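Local atomic coordinates of chitinase (Chromobacterium violaceum, PDB entry 4TXG), a protein that probably hydrolyses the glycosidic bonds of chitin, as a family 18 glycoside hydrolase with a carbohydrate-binding module that probably binds chitin. Residues S554-Y559 and W567-G572; G518-W523 and V575-E580. One frame throughout, in Å; residues are numbered along the deposited sequence.

Both contacts meet on one four-stranded antiparallel sheet within the family 18 glycoside hydrolase region. Contact 1 pairs the edge strand 556-560 with strand 565-570 and is partly buried, with S554 and Q556 exposed. Contact 2 is wholly buried and sets the segment leading into helix 522-530 against strand 575-578 and the residues after it. Strands 565-570 and 575-578 are neighbours, so the two contacts join directly: N570 N lies 2.8 Å from V575 O, a probable hydrogen bond. Contact 1 is built from regular backbone hydrogen bonds, a CH-pi contact, an amide nitrogen over a tyrosine ring and a cesium site. Contact 2 relies on methionine and leucine packing, with one weak bond to sulfur.

Contact 1: S554-Y559 and W567-G572; sequences SYQRNY and WLWNAG. With CS (cesium ion), chain C.
N558 lays its CB over the face of the W567 indole. CB stands 3.4 Å from the centroid of the six-membered ring, a CH-pi contact. The amide plane of N558 is turned only 16° from the ring plane. W567 CG sits between its own backbone N and carbonyl carbon (chi1 69°), which brings the indole face against N558 CB. Beyond the contact, N476 holds both groups: its side chain binds N558 OD1 and its carbonyl oxygen accepts a hydrogen bond from W567 NE1.

The two segments form an antiparallel beta hairpin at the edge of the four-stranded sheet in the insertion of the TIM barrel. Q556-W569 and N558-W567 are hydrogen-bonded pairs, and R557-L568 between them is a non-hydrogen-bonded pair. N558 N reaches W567 O at 2.8 Å, nearly in line with the carbonyl bond. Q556 O takes two donors from opposite faces of its plane: W569 N at 2.9 Å and N558 ND2 at 3.1 Å. N558 ND2 also binds Q556 OE1, which fixes the amide's rotation.

On the other face, L568 CD2 packs against R557 CA at 3.8 Å. The R557 guanidinium runs on to a salt bridge with D581. Near the open end, N570 ND2 sits 3.4 Å above the centre of the Y555 ring, with amide and ring planes almost perpendicular. ND2 donates to T552 O, and Y555 OH bonds to D502. Water 1 accepts from S554 N and G572 N. A cesium ion is bound by Y555 O at 3.0 Å, more distantly by S554 OG, and by E529 O.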
# COMPACT_ATOMS: atom_id res chain seq x y z
N SER A 554 2.50 -21.41 -28.00
CA SER A 554 3.69 -21.38 -27.16
C SER A 554 3.72 -20.10 -26.32
O SER A 554 3.52 -19.01 -26.85
CB SER A 554 4.95 -21.48 -28.01
OG SER A 554 6.11 -21.25 -27.22
N TYR A 555 3.96 -20.24 -25.02
CA TYR A 555 4.08 -19.09 -24.14
C TYR A 555 5.53 -18.64 -24.06
O TYR A 555 6.34 -19.26 -23.36
CB TYR A 555 3.54 -19.41 -22.74
CG TYR A 555 2.06 -19.71 -22.69
CD1 TYR A 555 1.58 -20.99 -22.97
CD2 TYR A 555 1.14 -18.73 -22.34
CE1 TYR A 555 0.22 -21.28 -22.91
CE2 TYR A 555 -0.22 -19.00 -22.28
CZ TYR A 555 -0.67 -20.28 -22.56
OH TYR A 555 -2.02 -20.56 -22.50
N GLN A 556 5.87 -17.58 -24.79
CA GLN A 556 7.25 -17.10 -24.83
C GLN A 556 7.51 -16.06 -23.75
O GLN A 556 6.80 -15.06 -23.67
CB GLN A 556 7.56 -16.51 -26.21
CG GLN A 556 8.89 -15.80 -26.29
CD GLN A 556 8.99 -14.87 -27.48
OE1 GLN A 556 8.17 -13.95 -27.63
NE2 GLN A 556 9.99 -15.09 -28.33
N ARG A 557 8.52 -16.28 -22.92
CA ARG A 557 8.85 -15.28 -21.91
C ARG A 557 9.58 -14.10 -22.53
O ARG A 557 10.52 -14.26 -23.31
CB ARG A 557 9.70 -15.89 -20.79
CG ARG A 557 10.04 -14.88 -19.68
CD ARG A 557 10.86 -15.55 -18.58
NE ARG A 557 11.24 -14.60 -17.53
CZ ARG A 557 12.24 -13.74 -17.62
NH1 ARG A 557 12.98 -13.67 -18.73
NH2 ARG A 557 12.51 -12.94 -16.60
N ASN A 558 9.11 -12.91 -22.17
CA ASN A 558 9.71 -11.65 -22.58
C ASN A 558 10.15 -10.90 -21.34
O ASN A 558 9.61 -11.10 -20.26
CB ASN A 558 8.71 -10.80 -23.36
CG ASN A 558 8.51 -11.29 -24.77
OD1 ASN A 558 8.96 -10.65 -25.72
ND2 ASN A 558 7.84 -12.43 -24.92
N TYR A 559 11.14 -10.02 -21.49
CA TYR A 559 11.52 -9.18 -20.36
C TYR A 559 11.89 -7.80 -20.86
O TYR A 559 12.56 -7.65 -21.88
CB TYR A 559 12.70 -9.78 -19.58
CG TYR A 559 12.92 -9.11 -18.23
CD1 TYR A 559 12.19 -9.51 -17.13
CD2 TYR A 559 13.86 -8.10 -18.07
CE1 TYR A 559 12.37 -8.91 -15.88
CE2 TYR A 559 14.05 -7.49 -16.83
CZ TYR A 559 13.31 -7.90 -15.74
OH TYR A 559 13.48 -7.33 -14.50
N TRP A 567 6.91 -10.99 -18.94
CA TRP A 567 5.59 -11.46 -19.32
C TRP A 567 5.68 -12.65 -20.24
O TRP A 567 6.75 -12.99 -20.75
CB TRP A 567 4.78 -10.35 -19.98
CG TRP A 567 5.22 -9.89 -21.36
CD1 TRP A 567 4.71 -10.28 -22.57
CD2 TRP A 567 6.20 -8.88 -21.65
NE1 TRP A 567 5.33 -9.60 -23.59
CE2 TRP A 567 6.25 -8.72 -23.05
CE3 TRP A 567 7.06 -8.11 -20.86
CZ2 TRP A 567 7.11 -7.83 -23.68
CZ3 TRP A 567 7.92 -7.22 -21.48
CH2 TRP A 567 7.94 -7.08 -22.88
N LEU A 568 4.53 -13.28 -20.42
CA LEU A 568 4.40 -14.34 -21.40
C LEU A 568 3.58 -13.83 -22.56
O LEU A 568 2.52 -13.23 -22.36
CB LEU A 568 3.73 -15.56 -20.78
CG LEU A 568 4.46 -16.20 -19.61
CD1 LEU A 568 3.61 -17.32 -19.05
CD2 LEU A 568 5.82 -16.70 -20.07
N TRP A 569 4.07 -14.06 -23.77
CA TRP A 569 3.32 -13.74 -24.97
C TRP A 569 3.07 -15.01 -25.75
O TRP A 569 4.01 -15.70 -26.15
CB TRP A 569 4.07 -12.70 -25.82
CG TRP A 569 3.46 -12.41 -27.15
CD1 TRP A 569 4.01 -12.66 -28.38
CD2 TRP A 569 2.18 -11.80 -27.40
NE1 TRP A 569 3.15 -12.24 -29.38
CE2 TRP A 569 2.02 -11.71 -28.80
CE3 TRP A 569 1.16 -11.33 -26.57
CZ2 TRP A 569 0.88 -11.16 -29.39
CZ3 TRP A 569 0.02 -10.78 -27.16
CH2 TRP A 569 -0.11 -10.70 -28.56
N ASN A 570 1.80 -15.33 -25.95
CA ASN A 570 1.39 -16.45 -26.78
C ASN A 570 0.86 -15.91 -28.10
O ASN A 570 -0.30 -15.49 -28.18
CB ASN A 570 0.35 -17.31 -26.06
CG ASN A 570 0.06 -18.61 -26.77
OD1 ASN A 570 -0.09 -18.65 -28.00
ND2 ASN A 570 -0.04 -19.70 -26.01
N ALA A 571 1.70 -15.91 -29.12
CA ALA A 571 1.35 -15.30 -30.41
C ALA A 571 0.18 -16.00 -31.07
O ALA A 571 -0.62 -15.36 -31.76
CB ALA A 571 2.56 -15.31 -31.33
N GLY A 572 0.08 -17.31 -30.88
CA GLY A 572 -1.00 -18.08 -31.46
C GLY A 572 -2.36 -17.69 -30.91
O GLY A 572 -3.34 -17.61 -31.65
CS CS C . 8.10 -21.54 -24.28
O HOH W 1 2.30 -19.27 -30.26

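Contact 2: G518-W523 and V575-E580; sequences GSNPMW and VFLSTE
M522, at the start of helix 522-530, packs on T579 and E580 just after strand 575-578, and the turn before the helix packs on L577 of that strand. The contact lies in the alpha/beta insertion that the TIM barrel carries between its seventh and eighth strands, as in many family 18 chitinases. M522 CB points toward the 575-580 segment. M522 CG comes next and lies 3.3 Å from E580 O. The chain then bends at chi2 (-51°) and again at chi3 (-58°), folding the thioether round this carbonyl. M522 SD rests 3.7 Å from T579 CB, and the two side chains cross at about a right angle. SD also accepts a weak hydrogen bond from E580 N, long at 3.5 Å but nearly straight at 170°. The E580 carboxylate is held by a hydrogen bond to S584 and a salt bridge to K588.

L577 makes the remaining contacts: its CD2 lies 3.9 Å from G518 O and 4.2 Å from N520 ND2. Both polar atoms bond to T465 OG1, and N520 ND2 also binds D502 O. At the methionine tip, M522 CE stands 3.2 Å from E580 O, a buried carbonyl oxygen with no hydrogen-bond partner in the model.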
# COMPACT_ATOMS: atom_id res chain seq x y z
N GLY A 518 -7.12 -13.40 -16.70
CA GLY A 518 -5.74 -13.87 -16.77
C GLY A 518 -5.03 -13.98 -15.43
O GLY A 518 -3.84 -13.68 -15.33
N SER A 519 -5.77 -14.39 -14.39
CA SER A 519 -5.23 -14.47 -13.03
C SER A 519 -4.75 -15.87 -12.70
O SER A 519 -5.54 -16.81 -12.72
CB SER A 519 -6.27 -14.05 -11.99
OG SER A 519 -6.73 -12.73 -12.21
N ASN A 520 -3.46 -15.99 -12.37
CA ASN A 520 -2.82 -17.27 -12.08
C ASN A 520 -1.78 -17.11 -10.99
O ASN A 520 -1.18 -16.05 -10.88
CB ASN A 520 -2.11 -17.84 -13.32
CG ASN A 520 -3.01 -17.92 -14.54
OD1 ASN A 520 -3.79 -18.85 -14.69
ND2 ASN A 520 -2.88 -16.94 -15.43
N PRO A 521 -1.53 -18.17 -10.21
CA PRO A 521 -0.35 -18.14 -9.33
C PRO A 521 0.91 -18.21 -10.18
O PRO A 521 0.84 -18.74 -11.30
CB PRO A 521 -0.52 -19.41 -8.48
CG PRO A 521 -1.28 -20.35 -9.38
CD PRO A 521 -2.24 -19.45 -10.14
N MET A 522 2.04 -17.70 -9.69
CA MET A 522 3.23 -17.70 -10.54
C MET A 522 3.74 -19.12 -10.83
O MET A 522 4.41 -19.33 -11.86
CB MET A 522 4.34 -16.84 -9.91
CG MET A 522 4.30 -15.37 -10.38
SD MET A 522 4.22 -15.21 -12.18
CE MET A 522 5.70 -16.09 -12.65
N TRP A 523 3.44 -20.11 -9.98
CA TRP A 523 3.83 -21.47 -10.35
C TRP A 523 3.12 -21.92 -11.63
O TRP A 523 3.71 -22.62 -12.46
CB TRP A 523 3.57 -22.51 -9.25
CG TRP A 523 2.42 -22.27 -8.27
CD1 TRP A 523 2.46 -21.50 -7.13
CD2 TRP A 523 1.12 -22.88 -8.30
NE1 TRP A 523 1.26 -21.57 -6.48
CE2 TRP A 523 0.41 -22.40 -7.17
CE3 TRP A 523 0.47 -23.75 -9.18
CZ2 TRP A 523 -0.91 -22.77 -6.89
CZ3 TRP A 523 -0.84 -24.13 -8.90
CH2 TRP A 523 -1.52 -23.63 -7.77
N VAL A 575 -2.30 -13.94 -26.51
CA VAL A 575 -2.47 -13.83 -25.06
C VAL A 575 -1.21 -13.23 -24.41
O VAL A 575 -0.10 -13.68 -24.66
CB VAL A 575 -2.78 -15.20 -24.41
CG1 VAL A 575 -2.57 -15.15 -22.87
CG2 VAL A 575 -4.20 -15.63 -24.74
N PHE A 576 -1.43 -12.19 -23.61
CA PHE A 576 -0.38 -11.51 -22.84
C PHE A 576 -0.64 -11.77 -21.36
O PHE A 576 -1.70 -11.39 -20.86
CB PHE A 576 -0.41 -10.00 -23.15
CG PHE A 576 0.60 -9.17 -22.38
CD1 PHE A 576 0.39 -8.82 -21.04
CD2 PHE A 576 1.72 -8.66 -23.02
CE1 PHE A 576 1.31 -8.03 -20.36
CE2 PHE A 576 2.64 -7.86 -22.34
CZ PHE A 576 2.44 -7.55 -21.01
N LEU A 577 0.30 -12.40 -20.67
CA LEU A 577 0.17 -12.60 -19.23
C LEU A 577 1.29 -11.87 -18.52
O LEU A 577 2.45 -12.19 -18.73
CB LEU A 577 0.21 -14.10 -18.86
CG LEU A 577 -0.93 -14.96 -19.42
CD1 LEU A 577 -0.67 -16.43 -19.11
CD2 LEU A 577 -2.25 -14.52 -18.83
N SER A 578 0.95 -10.88 -17.70
CA SER A 578 1.97 -10.18 -16.94
C SER A 578 2.45 -11.03 -15.78
O SER A 578 1.64 -11.49 -14.97
CB SER A 578 1.45 -8.83 -16.43
OG SER A 578 2.39 -8.26 -15.55
N THR A 579 3.75 -11.24 -15.68
CA THR A 579 4.29 -12.10 -14.64
C THR A 579 5.25 -11.36 -13.71
O THR A 579 5.53 -10.17 -13.88
CB THR A 579 5.00 -13.33 -15.25
OG1 THR A 579 6.06 -12.89 -16.11
CG2 THR A 579 4.02 -14.18 -16.06
N GLU A 580 5.75 -12.08 -12.71
CA GLU A 580 6.74 -11.56 -11.79
C GLU A 580 7.62 -12.75 -11.44
O GLU A 580 7.10 -13.78 -10.99
CB GLU A 580 6.08 -10.96 -10.54
CG GLU A 580 7.03 -10.27 -9.56
CD GLU A 580 7.36 -8.84 -9.97
OE1 GLU A 580 7.90 -8.63 -11.08
OE2 GLU A 580 7.08 -7.91 -9.19